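Local coordinates for putative branched chain amino acid ABC transporter, periplasmic amino acid-binding protein (Brucella ovis, PDB 4XFK) that probably serves as the periplasmic substrate-binding component of an ABC-type amino-acid transport system, in the leucine-binding protein family, at residues A[30-35]-A[55-60]; A[113-118]-A[297-302]; A[283-286]-A[290-293]; A[130-135]-A[324-329]; A[82-85]-A[90-93]. The protein carries 1 engineered substitution. One frame throughout, in Å; residues are numbered along the deposited sequence. Where two conformers were deposited one is given.

Contact 1 of 5, residues A[30-35]-A[55-60]. With NA (sodium ion), chain D.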
# COMPACT_ATOMS: atom_id res chain seq x y z
N LEU A 30 10.98 4.35 -1.52
CA LEU A 30 10.17 3.92 -2.65
C LEU A 30 8.90 4.77 -2.75
O LEU A 30 8.46 5.10 -3.86
CB LEU A 30 9.86 2.42 -2.59
CG LEU A 30 11.11 1.52 -2.70
CD1 LEU A 30 10.73 0.06 -2.48
CD2 LEU A 30 11.83 1.72 -4.05
N TYR A 31 8.33 5.17 -1.61
CA TYR A 31 7.28 6.20 -1.63
C TYR A 31 7.80 7.47 -2.28
O TYR A 31 7.13 8.07 -3.12
CB TYR A 31 6.66 6.48 -0.24
CG TYR A 31 5.67 5.41 0.13
CD1 TYR A 31 4.41 5.38 -0.47
CD2 TYR A 31 5.99 4.40 1.04
CE1 TYR A 31 3.50 4.39 -0.16
CE2 TYR A 31 5.09 3.39 1.35
CZ TYR A 31 3.85 3.39 0.74
OH TYR A 31 2.96 2.37 1.03
N ARG A 32 9.00 7.90 -1.89
CA ARG A 32 9.58 9.09 -2.49
C ARG A 32 9.71 8.94 -4.00
O ARG A 32 9.33 9.84 -4.74
CB ARG A 32 10.94 9.39 -1.89
CG ARG A 32 11.57 10.66 -2.45
CD ARG A 32 12.92 10.90 -1.82
NE ARG A 32 13.59 12.07 -2.38
CZ ARG A 32 14.38 12.02 -3.44
NH1 ARG A 32 14.58 10.86 -4.06
NH2 ARG A 32 14.98 13.11 -3.89
N ALA A 33 10.23 7.81 -4.46
CA ALA A 33 10.39 7.59 -5.90
C ALA A 33 9.04 7.69 -6.63
O ALA A 33 8.94 8.33 -7.67
CB ALA A 33 11.05 6.24 -6.17
N ALA A 34 8.00 7.07 -6.06
CA ALA A 34 6.69 7.03 -6.71
C ALA A 34 6.02 8.40 -6.70
O ALA A 34 5.41 8.82 -7.69
CB ALA A 34 5.80 6.00 -6.04
N VAL A 35 6.13 9.11 -5.58
CA VAL A 35 5.57 10.44 -5.45
C VAL A 35 6.28 11.43 -6.40
O VAL A 35 5.62 12.20 -7.11
CB VAL A 35 5.62 10.92 -3.99
CG1 VAL A 35 5.23 12.39 -3.86
CG2 VAL A 35 4.69 10.05 -3.13
N ILE A 55 6.75 20.31 -3.82
CA ILE A 55 6.87 19.05 -3.10
C ILE A 55 7.77 19.30 -1.90
O ILE A 55 8.96 19.54 -2.05
CB ILE A 55 7.46 17.95 -3.99
CG1 ILE A 55 6.66 17.86 -5.30
CG2 ILE A 55 7.46 16.63 -3.26
CD1 ILE A 55 7.28 16.92 -6.31
N LEU A 56 7.17 19.30 -0.72
CA LEU A 56 7.89 19.60 0.51
C LEU A 56 8.14 18.30 1.26
O LEU A 56 7.20 17.64 1.71
CB LEU A 56 7.05 20.53 1.39
CG LEU A 56 6.59 21.86 0.77
CD1 LEU A 56 5.83 22.67 1.82
CD2 LEU A 56 7.77 22.64 0.20
N GLU A 57 9.39 17.92 1.41
CA GLU A 57 9.72 16.65 2.04
C GLU A 57 10.09 16.82 3.50
O GLU A 57 10.84 17.74 3.85
CB GLU A 57 10.85 15.97 1.28
CG GLU A 57 10.50 15.64 -0.17
CD GLU A 57 11.69 15.09 -0.94
OE1 GLU A 57 12.08 13.93 -0.69
OE2 GLU A 57 12.23 15.81 -1.80
N TYR A 58 9.58 15.93 4.35
CA TYR A 58 9.87 15.92 5.78
C TYR A 58 10.31 14.53 6.21
O TYR A 58 9.51 13.60 6.25
CB TYR A 58 8.65 16.37 6.61
CG TYR A 58 8.25 17.79 6.29
CD1 TYR A 58 7.43 18.06 5.19
CD2 TYR A 58 8.69 18.85 7.06
CE1 TYR A 58 7.08 19.35 4.87
CE2 TYR A 58 8.33 20.16 6.74
CZ TYR A 58 7.53 20.39 5.65
OH TYR A 58 7.16 21.67 5.31
N ASP A 59 11.59 14.39 6.48
CA ASP A 59 12.18 13.13 6.91
C ASP A 59 11.78 12.85 8.35
O ASP A 59 12.19 13.55 9.26
CB ASP A 59 13.70 13.24 6.78
CG ASP A 59 14.44 11.95 7.08
OD1 ASP A 59 13.79 10.89 7.29
OD2 ASP A 59 15.69 12.00 7.10
N ASN A 60 10.93 11.85 8.54
CA ASN A 60 10.45 11.47 9.85
C ASN A 60 11.26 10.30 10.38
O ASN A 60 11.12 9.17 9.91
CB ASN A 60 8.97 11.09 9.82
CG ASN A 60 8.48 10.59 11.16
OD1 ASN A 60 9.03 10.96 12.20
ND2 ASN A 60 7.47 9.72 11.15
NA NA D . 2.62 1.10 2.98
O HOH W 1 14.83 15.47 -2.55
O HOH W 2 2.20 -0.96 2.14
O HOH W 3 4.43 0.35 4.03
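Arg32 of helix 26-44 and Glu57 of strand 54-59 form the one direct bridge between residues 30-35 and 55-60, two elements of the beta-alpha-beta unit made of strand 13-18, helix 26-44 and strand 54-59. One helical position earlier, Tyr31 turns to the sodium ion instead, with its OH 2.4 Å from the metal; Gly85 and Gly116 supply backbone oxygens to the same ion, and two waters complete its ligands. Arg32 then leaves the helix with CG anti to the backbone N (chi1 -178°) and runs fully extended to NE, which carries the guanidinium past the Glu57 side chain at about a right angle. Arg32 NE donates to Glu57 OE1 at 2.9 Å, a hydrogen bond of the salt bridge that is bent to 140° at the hydrogen. The carboxylate oxygen is approached on its syn side and lies close to the guanidinium plane, although the two flat groups are turned 34° apart. Water 1 closes a second path: it accepts from Arg32 NH2 at 2.7 Å and donates to Glu57 OE2 at 2.7 Å. The polar link lies at the protein surface. Both carboxylate oxygens are engaged, one directly and one through water, which should restrain rotation of the carboxylate; the surface setting and bent direct bond suggest a bridge of modest strength.

Contact 2 of 5, residues A[113-118]-A[297-302]. With NA (sodium ion), chain D; ACT (acetate ion), chain B.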
# COMPACT_ATOMS: atom_id res chain seq x y z
N LEU A 113 -3.60 12.40 1.92
CA LEU A 113 -3.61 11.36 0.89
C LEU A 113 -2.75 10.20 1.38
O LEU A 113 -1.52 10.27 1.42
CB LEU A 113 -3.07 11.89 -0.43
CG LEU A 113 -3.72 13.17 -0.95
CD1 LEU A 113 -3.12 13.51 -2.31
CD2 LEU A 113 -5.23 13.05 -1.05
N ASN A 114 -3.44 9.15 1.78
CA ASN A 114 -2.80 7.95 2.30
C ASN A 114 -2.49 7.03 1.13
O ASN A 114 -3.38 6.45 0.52
CB ASN A 114 -3.75 7.32 3.31
CG ASN A 114 -3.35 5.93 3.72
OD1 ASN A 114 -2.30 5.43 3.33
ND2 ASN A 114 -4.20 5.28 4.52
N LEU A 115 -1.21 6.94 0.78
CA LEU A 115 -0.82 6.18 -0.40
C LEU A 115 -0.41 4.75 -0.10
O LEU A 115 0.05 4.05 -1.01
CB LEU A 115 0.31 6.90 -1.15
CG LEU A 115 -0.01 8.28 -1.73
CD1 LEU A 115 1.17 8.80 -2.53
CD2 LEU A 115 -1.25 8.25 -2.61
N GLY A 116 -0.56 4.30 1.14
CA GLY A 116 -0.17 2.93 1.42
C GLY A 116 -0.20 2.41 2.84
O GLY A 116 0.36 1.34 3.10
N ALA A 117 -0.79 3.15 3.78
CA ALA A 117 -0.96 2.61 5.13
C ALA A 117 -2.24 1.78 5.12
O ALA A 117 -3.32 2.31 4.85
CB ALA A 117 -1.06 3.73 6.13
N GLU A 118 -2.10 0.48 5.39
CA GLU A 118 -3.12 -0.50 5.01
C GLU A 118 -4.00 -1.04 6.15
O GLU A 118 -4.86 -1.89 5.92
CB GLU A 118 -2.49 -1.63 4.17
CG GLU A 118 -1.70 -1.07 2.97
CD GLU A 118 -1.40 -2.08 1.88
OE1 GLU A 118 -2.09 -3.13 1.78
OE2 GLU A 118 -0.46 -1.81 1.10
N PRO A 297 3.25 1.00 -7.10
CA PRO A 297 2.05 1.14 -7.94
C PRO A 297 0.86 1.85 -7.27
O PRO A 297 0.27 2.73 -7.92
CB PRO A 297 1.73 -0.32 -8.31
CG PRO A 297 3.10 -0.97 -8.33
CD PRO A 297 3.76 -0.39 -7.11
N ALA A 298 0.52 1.53 -6.03
CA ALA A 298 -0.60 2.22 -5.37
C ALA A 298 -0.33 3.72 -5.27
O ALA A 298 -1.23 4.54 -5.46
CB ALA A 298 -0.89 1.64 -4.00
N ALA A 299 0.92 4.08 -4.97
CA ALA A 299 1.26 5.49 -4.84
C ALA A 299 1.12 6.21 -6.17
O ALA A 299 0.52 7.29 -6.24
CB ALA A 299 2.65 5.66 -4.27
N VAL A 300 1.62 5.60 -7.24
CA VAL A 300 1.49 6.20 -8.57
C VAL A 300 0.03 6.27 -9.02
O VAL A 300 -0.45 7.33 -9.45
CB VAL A 300 2.31 5.44 -9.62
CG1 VAL A 300 1.99 5.96 -11.02
CG2 VAL A 300 3.81 5.52 -9.31
N PHE A 301 -0.69 5.16 -8.90
CA PHE A 301 -2.06 5.12 -9.41
C PHE A 301 -2.96 6.05 -8.59
O PHE A 301 -3.85 6.72 -9.13
CB PHE A 301 -2.61 3.69 -9.42
CG PHE A 301 -1.82 2.70 -10.26
CD1 PHE A 301 -0.92 3.13 -11.22
CD2 PHE A 301 -1.97 1.33 -10.06
CE1 PHE A 301 -0.18 2.21 -11.98
CE2 PHE A 301 -1.25 0.41 -10.82
CZ PHE A 301 -0.35 0.85 -11.76
N GLY A 302 -2.72 6.10 -7.29
CA GLY A 302 -3.46 7.01 -6.44
C GLY A 302 -3.23 8.44 -6.84
O GLY A 302 -4.17 9.24 -6.90
NA NA D . 2.62 1.10 2.98
C ACT B . 1.39 -0.79 7.14
O ACT B . 1.79 -0.51 8.29
OXT ACT B . 0.40 -0.16 6.72
CH3 ACT B . 2.09 -1.83 6.32
O HOH W 2 2.20 -0.96 2.14
O HOH W 3 4.43 0.35 4.03
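Leu115 meets Ala298 and Ala299 where the loop after strand 111-114 of the parallel sheet passes helix 296-312, in the alpha/beta domain of a periplasmic binding protein fold. The CG of Leu115 stands anti to its carbonyl carbon (chi1 -63°), directing the branch at the helix; Leu115 CD1 rests 3.9 Å from Ala299 CB. Ala298 CB packs instead against the backbone, 4.0 Å from Leu115 O. The small residues let helix and loop come close, with 5.0 Å between the CA atoms of Leu115 and Ala299. Val35 of helix 26-44 also touches Leu115.

Just before it, Asn114, at the end of the strand, shapes the loop. Its OD1 accepts from Gly116 N, making an Asx turn, and from Ala117 N, while Asn114 ND2 donates back to Ala117 O at 3.1 Å, nearly in the amide plane. These bonds within the loop, with another between ND2 and His131 NE2, help fix the amide's rotation. The turn presents Gly116 O to the sodium ion at 2.3 Å. Glu118, extended beyond CG, takes a bond on OE2 from water 2, itself a sodium ligand, and Glu118 N donates almost straight, 171°, to OXT of an acetate probably from the crystallisation liquor, at 2.9 Å.

Contact 3 of 5, residues A[283-286]-A[290-293]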
# COMPACT_ATOMS: atom_id res chain seq x y z
N ASP A 283 8.48 2.91 -18.46
CA ASP A 283 8.62 4.34 -18.24
C ASP A 283 9.07 4.63 -16.81
O ASP A 283 9.93 5.48 -16.58
CB ASP A 283 7.32 5.09 -18.53
CG ASP A 283 7.50 6.59 -18.47
OD1 ASP A 283 8.14 7.14 -19.40
OD2 ASP A 283 7.03 7.22 -17.50
N TYR A 284 8.51 3.90 -15.85
CA TYR A 284 8.88 4.08 -14.46
C TYR A 284 10.36 3.74 -14.25
O TYR A 284 11.06 4.43 -13.53
CB TYR A 284 7.99 3.21 -13.57
CG TYR A 284 8.08 3.55 -12.10
CD1 TYR A 284 7.29 4.56 -11.56
CD2 TYR A 284 8.96 2.88 -11.27
CE1 TYR A 284 7.38 4.89 -10.22
CE2 TYR A 284 9.04 3.19 -9.92
CZ TYR A 284 8.24 4.21 -9.41
OH TYR A 284 8.30 4.55 -8.07
N LYS A 285 10.83 2.67 -14.89
CA LYS A 285 12.25 2.35 -14.82
C LYS A 285 13.12 3.43 -15.47
O LYS A 285 14.18 3.77 -14.94
CB LYS A 285 12.55 0.98 -15.44
CG LYS A 285 14.03 0.61 -15.38
CD LYS A 285 14.31 -0.80 -15.87
CE LYS A 285 15.79 -1.13 -15.74
NZ LYS A 285 16.07 -2.55 -16.12
N LYS A 286 12.68 3.98 -16.60
CA LYS A 286 13.42 5.05 -17.25
C LYS A 286 13.62 6.23 -16.30
O LYS A 286 14.70 6.82 -16.25
CB LYS A 286 12.68 5.51 -18.51
CG LYS A 286 13.47 6.49 -19.36
CD LYS A 286 12.80 6.72 -20.71
CE LYS A 286 11.54 7.56 -20.58
NZ LYS A 286 11.12 8.11 -21.91
N HIS A 290 14.49 1.78 -11.63
CA HIS A 290 14.04 0.42 -11.34
C HIS A 290 12.59 0.21 -11.78
O HIS A 290 11.82 1.16 -11.90
CB HIS A 290 14.19 0.09 -9.85
CG HIS A 290 13.45 1.03 -8.95
ND1 HIS A 290 14.03 2.16 -8.41
CD2 HIS A 290 12.17 1.02 -8.51
CE1 HIS A 290 13.14 2.79 -7.66
NE2 HIS A 290 12.00 2.12 -7.71
N TYR A 291 12.23 -1.04 -12.02
CA TYR A 291 10.85 -1.39 -12.31
C TYR A 291 10.00 -1.18 -11.05
O TYR A 291 10.48 -1.37 -9.93
CB TYR A 291 10.76 -2.84 -12.78
CG TYR A 291 11.25 -3.08 -14.19
CD1 TYR A 291 10.64 -2.47 -15.27
CD2 TYR A 291 12.31 -3.95 -14.43
CE1 TYR A 291 11.09 -2.70 -16.57
CE2 TYR A 291 12.75 -4.19 -15.72
CZ TYR A 291 12.14 -3.56 -16.78
OH TYR A 291 12.59 -3.81 -18.07
N PRO A 292 8.74 -0.79 -11.23
CA PRO A 292 7.88 -0.53 -10.07
C PRO A 292 7.38 -1.82 -9.42
O PRO A 292 6.99 -2.77 -10.10
CB PRO A 292 6.72 0.26 -10.67
CG PRO A 292 6.64 -0.25 -12.09
CD PRO A 292 8.05 -0.53 -12.51
N SER A 293 7.39 -1.86 -8.10
CA SER A 293 6.83 -3.00 -7.39
C SER A 293 6.46 -2.56 -5.98
O SER A 293 6.67 -1.41 -5.61
CB SER A 293 7.84 -4.14 -7.31
OG SER A 293 8.93 -3.79 -6.47
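Lys285, Tyr284 and His290 carry most of the surface buried where the end of helix 274-288 meets the loop leading to helix 296-312. Lys285, with its chain extended throughout, lays its methylene groups across the Tyr291 ring: CD stands 3.6 Å from the ring centroid, only 12° off the normal, a CH-pi contact over the middle of the face. At the base of the same side chain, Lys285 CA approaches His290 O at 3.2 Å in a CA-H...O contact. Tyr284 leaves the helix with CG on the far side from its backbone N (chi1 -167°), and Pro292 slides past it in the opposite direction. Pro292 CB sits over one face of the phenol ring, offset toward the rim, with 3.5 Å between Pro292 CB and Tyr284 CD2. At the edge of the same ring lies His290 O, 3.4 Å from Tyr284 CD2. The imidazole of His290 runs alongside Tyr284, and the edge of the tyrosine is directed at its face in an offset edge-to-face pair, centroids 5.8 Å apart and planes at 72°. The polar ends of these two side chains converge on one carboxylate, since Tyr284 OH and His290 NE2 both hydrogen-bond to Glu296 OE2 at the start of the next helix; Tyr291 OH is held by Glu282. Tyr284 also touches Ala33 and Ala34 of helix 26-44. The arrangement is a loop that folds back on the C-terminal part of helix 274-288 before helix 296-312 begins, within the alpha/beta periplasmic binding protein fold.

Contact 4 of 5, residues A[130-135]-A[324-329]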
# COMPACT_ATOMS: atom_id res chain seq x y z
N TYR A 130 -11.48 14.10 5.15
CA TYR A 130 -10.24 14.64 4.58
C TYR A 130 -9.09 13.63 4.53
O TYR A 130 -7.96 13.99 4.22
CB TYR A 130 -9.84 15.95 5.29
CG TYR A 130 -10.82 17.08 5.00
CD1 TYR A 130 -10.71 17.83 3.84
CD2 TYR A 130 -11.88 17.35 5.86
CE1 TYR A 130 -11.62 18.85 3.55
CE2 TYR A 130 -12.79 18.36 5.58
CZ TYR A 130 -12.66 19.10 4.43
OH TYR A 130 -13.57 20.11 4.17
N HIS A 131 -9.41 12.37 4.82
CA HIS A 131 -8.51 11.26 4.54
C HIS A 131 -9.02 10.49 3.32
O HIS A 131 -10.23 10.23 3.19
CB HIS A 131 -8.40 10.32 5.74
CG HIS A 131 -7.85 8.95 5.41
ND1 HIS A 131 -8.67 7.89 5.10
CD2 HIS A 131 -6.58 8.48 5.34
CE1 HIS A 131 -7.93 6.82 4.84
NE2 HIS A 131 -6.66 7.15 4.98
N PHE A 132 -8.09 10.12 2.44
CA PHE A 132 -8.38 9.24 1.32
C PHE A 132 -7.32 8.17 1.26
O PHE A 132 -6.12 8.49 1.31
CB PHE A 132 -8.35 10.02 -0.00
CG PHE A 132 -9.49 10.97 -0.18
CD1 PHE A 132 -9.46 12.23 0.38
CD2 PHE A 132 -10.60 10.60 -0.93
CE1 PHE A 132 -10.52 13.11 0.20
CE2 PHE A 132 -11.65 11.48 -1.13
CZ PHE A 132 -11.61 12.74 -0.55
N ARG A 133 -7.74 6.91 1.13
CA ARG A 133 -6.80 5.81 0.97
C ARG A 133 -6.79 5.30 -0.47
O ARG A 133 -7.84 4.94 -1.03
CB ARG A 133 -7.09 4.65 1.93
CG ARG A 133 -6.29 3.40 1.56
CD ARG A 133 -5.96 2.50 2.73
NE ARG A 133 -7.14 1.98 3.42
CZ ARG A 133 -7.09 1.51 4.65
NH1 ARG A 133 -8.18 1.04 5.24
NH2 ARG A 133 -5.93 1.52 5.30
N PHE A 134 -5.60 5.28 -1.07
CA PHE A 134 -5.44 4.92 -2.48
C PHE A 134 -4.88 3.52 -2.69
O PHE A 134 -4.78 3.03 -3.83
CB PHE A 134 -4.57 5.97 -3.19
CG PHE A 134 -5.21 7.32 -3.22
CD1 PHE A 134 -6.07 7.67 -4.26
CD2 PHE A 134 -5.00 8.23 -2.20
CE1 PHE A 134 -6.65 8.93 -4.29
CE2 PHE A 134 -5.60 9.48 -2.21
CZ PHE A 134 -6.42 9.83 -3.27
N SER A 135 -4.54 2.87 -1.59
CA SER A 135 -3.89 1.57 -1.61
C SER A 135 -4.86 0.47 -1.17
O SER A 135 -5.99 0.75 -0.76
CB SER A 135 -2.71 1.60 -0.64
OG SER A 135 -3.19 1.75 0.69
N ASP A 324 -13.17 21.38 -2.25
CA ASP A 324 -13.44 21.17 -3.66
C ASP A 324 -12.54 20.07 -4.23
O ASP A 324 -12.99 19.25 -5.02
CB ASP A 324 -13.27 22.47 -4.46
CG ASP A 324 -14.34 23.50 -4.13
OD1 ASP A 324 -15.42 23.10 -3.65
OD2 ASP A 324 -14.08 24.70 -4.36
N ILE A 325 -11.28 20.03 -3.80
CA ILE A 325 -10.39 18.96 -4.25
C ILE A 325 -10.90 17.61 -3.75
O ILE A 325 -10.97 16.65 -4.51
CB ILE A 325 -8.93 19.20 -3.80
CG1 ILE A 325 -8.35 20.43 -4.52
CG2 ILE A 325 -8.07 17.96 -4.07
CD1 ILE A 325 -7.01 20.90 -3.98
N ALA A 326 -11.31 17.55 -2.48
CA ALA A 326 -11.83 16.31 -1.91
C ALA A 326 -13.05 15.79 -2.67
O ALA A 326 -13.13 14.60 -2.99
CB ALA A 326 -12.17 16.52 -0.44
N LEU A 327 -13.99 16.68 -2.97
CA LEU A 327 -15.17 16.29 -3.73
C LEU A 327 -14.77 15.82 -5.13
O LEU A 327 -15.32 14.85 -5.64
CB LEU A 327 -16.17 17.44 -3.81
CG LEU A 327 -16.78 17.85 -2.47
CD1 LEU A 327 -17.52 19.19 -2.61
CD2 LEU A 327 -17.71 16.78 -1.94
N ALA A 328 -13.80 16.49 -5.73
CA ALA A 328 -13.34 16.06 -7.05
C ALA A 328 -12.71 14.66 -7.00
O ALA A 328 -12.88 13.87 -7.93
CB ALA A 328 -12.37 17.08 -7.65
N ILE A 329 -12.01 14.33 -5.91
CA ILE A 329 -11.45 12.99 -5.79
C ILE A 329 -12.58 11.96 -5.71
O ILE A 329 -12.55 10.94 -6.39
CB ILE A 329 -10.53 12.83 -4.56
CG1 ILE A 329 -9.32 13.77 -4.66
CG2 ILE A 329 -10.04 11.38 -4.45
CD1 ILE A 329 -8.54 13.88 -3.36
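Ile329, whose backbone N donates to Ile325 O at 2.9 Å within helix 322-331, meets Phe132 across a contact that is otherwise apolar. Phe132 points from edge strand 131-133 toward the helix, its CG anti to the carbonyl carbon (chi1 -71°), and its ring lies against the helix with Ile329 over one face and Ala326, one helical turn earlier, at its far end. There Ala326 CB is 3.8 Å from Phe132 CZ, and Ala326 O is an oblique neighbour, 3.4 Å from Phe132 CZ. Ile329 comes from the opposite direction and uses two branches: CD1 stands over the centre of the face, 4.1 Å from the Phe132 ring centroid and 10° off its normal, a CH-pi contact. Ile329 CG2 lies on the same side of the ring, nearer its rim, 3.6 Å from Phe132 CD2. Ile329 CG2 also lies 4.1 Å from Phe134 CZ, with the two side chains crossing at about a right angle. One isoleucine methyl thus serves both phenylalanines, which lie two residues apart along the segment. His348 stacks on the Phe132 ring, and Met343 of strand 339-343 also touches Phe132, Phe134 and Ile329. Ala309 of helix 296-312 also touches Ile329. With strand 131-133 the outermost strand of the five-stranded parallel sheet, this is the hydrophobic helix-on-sheet packing of an alpha/beta domain, here supplied by a helix from much later in the chain.

Contact 5 of 5, residues A[82-85]-A[90-93]. With NA (sodium ion), chain D.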
# COMPACT_ATOMS: atom_id res chain seq x y z
N ILE A 82 -1.02 16.46 2.88
CA ILE A 82 -0.02 15.59 3.49
C ILE A 82 -0.09 14.23 2.80
O ILE A 82 -1.18 13.67 2.66
CB ILE A 82 -0.33 15.36 4.99
CG1 ILE A 82 -0.45 16.70 5.74
CG2 ILE A 82 0.69 14.42 5.63
CD1 ILE A 82 0.83 17.50 5.77
N VAL A 83 1.06 13.70 2.41
CA VAL A 83 1.14 12.38 1.80
C VAL A 83 2.08 11.48 2.62
O VAL A 83 3.16 11.92 3.03
CB VAL A 83 1.68 12.48 0.37
CG1 VAL A 83 2.02 11.13 -0.17
CG2 VAL A 83 0.67 13.22 -0.52
N GLN A 84 1.65 10.24 2.85
CA GLN A 84 2.42 9.28 3.63
C GLN A 84 1.86 7.89 3.34
O GLN A 84 0.70 7.77 2.93
CB GLN A 84 2.33 9.60 5.12
CG GLN A 84 3.10 8.65 6.05
CD GLN A 84 2.26 7.46 6.51
OE1 GLN A 84 1.06 7.40 6.24
NE2 GLN A 84 2.90 6.52 7.19
N GLY A 85 2.67 6.85 3.52
CA GLY A 85 2.16 5.50 3.36
C GLY A 85 2.94 4.34 3.97
O GLY A 85 2.46 3.20 3.91
N VAL A 90 2.21 5.24 12.06
CA VAL A 90 2.35 6.65 11.72
C VAL A 90 1.05 7.22 11.15
O VAL A 90 0.62 8.32 11.53
CB VAL A 90 3.52 6.88 10.75
CG1 VAL A 90 3.48 8.28 10.16
CG2 VAL A 90 4.86 6.63 11.47
N ALA A 91 0.42 6.48 10.25
CA ALA A 91 -0.81 6.95 9.62
C ALA A 91 -1.93 7.21 10.62
O ALA A 91 -2.70 8.15 10.47
CB ALA A 91 -1.29 5.96 8.58
N GLY A 92 -2.03 6.35 11.64
CA GLY A 92 -3.02 6.53 12.69
C GLY A 92 -2.86 7.87 13.38
O GLY A 92 -3.84 8.55 13.70
N GLN A 93 -1.61 8.28 13.60
CA GLN A 93 -1.32 9.57 14.19
C GLN A 93 -1.62 10.71 13.21
O GLN A 93 -2.27 11.70 13.58
CB GLN A 93 0.14 9.63 14.62
CG GLN A 93 0.48 10.86 15.43
CD GLN A 93 -0.23 10.87 16.76
OE1 GLN A 93 -0.32 9.85 17.45
NE2 GLN A 93 -0.74 12.04 17.15
NA NA D . 2.62 1.10 2.98
O HOH W 2 2.20 -0.96 2.14
O HOH W 3 4.43 0.35 4.03
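Gln84, the last residue of strand 81-84, sends its side chain toward Val90 and Ala91 in the first turns of helix 88-104. From CB the chain continues with CG opposite the backbone N (chi1 180°), then bends sharply at the next torsion, chi2 -89°, bringing the amide up to Val90 and Ala91. Gln84 CG is already within 4.1 Å of Val90 CG1, and Gln84 CD comes to 3.9 Å from the same methyl. At the tip the two polar atoms part. Gln84 NE2 lies 3.5 Å from Val90 CG1, the side chains crossing at a slant, and donates a hydrogen bond to Ser87 O in the turn just before the segment. Gln84 OE1 faces the other neighbour, 3.6 Å from Ala91 CB, and takes a hydrogen bond with Tyr112 OH of strand 111-114. Ala67 of helix 63-76 and Ala117 add packing on Val90 and Ala91 respectively. Just past the strand, Gly85 turns its carbonyl to the sodium ion, with O 2.3 Å from the metal, in a site shared with Tyr31 and Gly116. The contact joins the first strand and the helix of the beta-alpha-beta unit strand 81-84, helix 88-104, strand 111-114. Against the helix the amide makes van der Waals contacts alone, while its oxygen and nitrogen find their partners in Tyr112 and Ser87; a buried polar group is thereby satisfied at both ends, and its flip state is set by one donor and one acceptor.

How the contacts relate
Contacts 1, 2, 4 and 5 all reach the five-stranded parallel sheet, whose order is 54-59, 13-18, 81-84, 111-114, 131-133. Contacts 1, 2 and 5, with centres 11 to 12 Å apart, each bring one ligand to the shared sodium ion. Along the chain contact 1 closes first, then contact 5; contacts 2 and 4 follow with their segments alternating, their centres 12 Å apart, and contact 3 falls within the span of both. Contact 3 lies farther out, its centre about 24 Å from that of contact 5 and 26 Å from that of contact 4, yet touches contacts 1 and 2. Late helices 296-312 and 322-331 thus pack on the part of the fold built by the early strands.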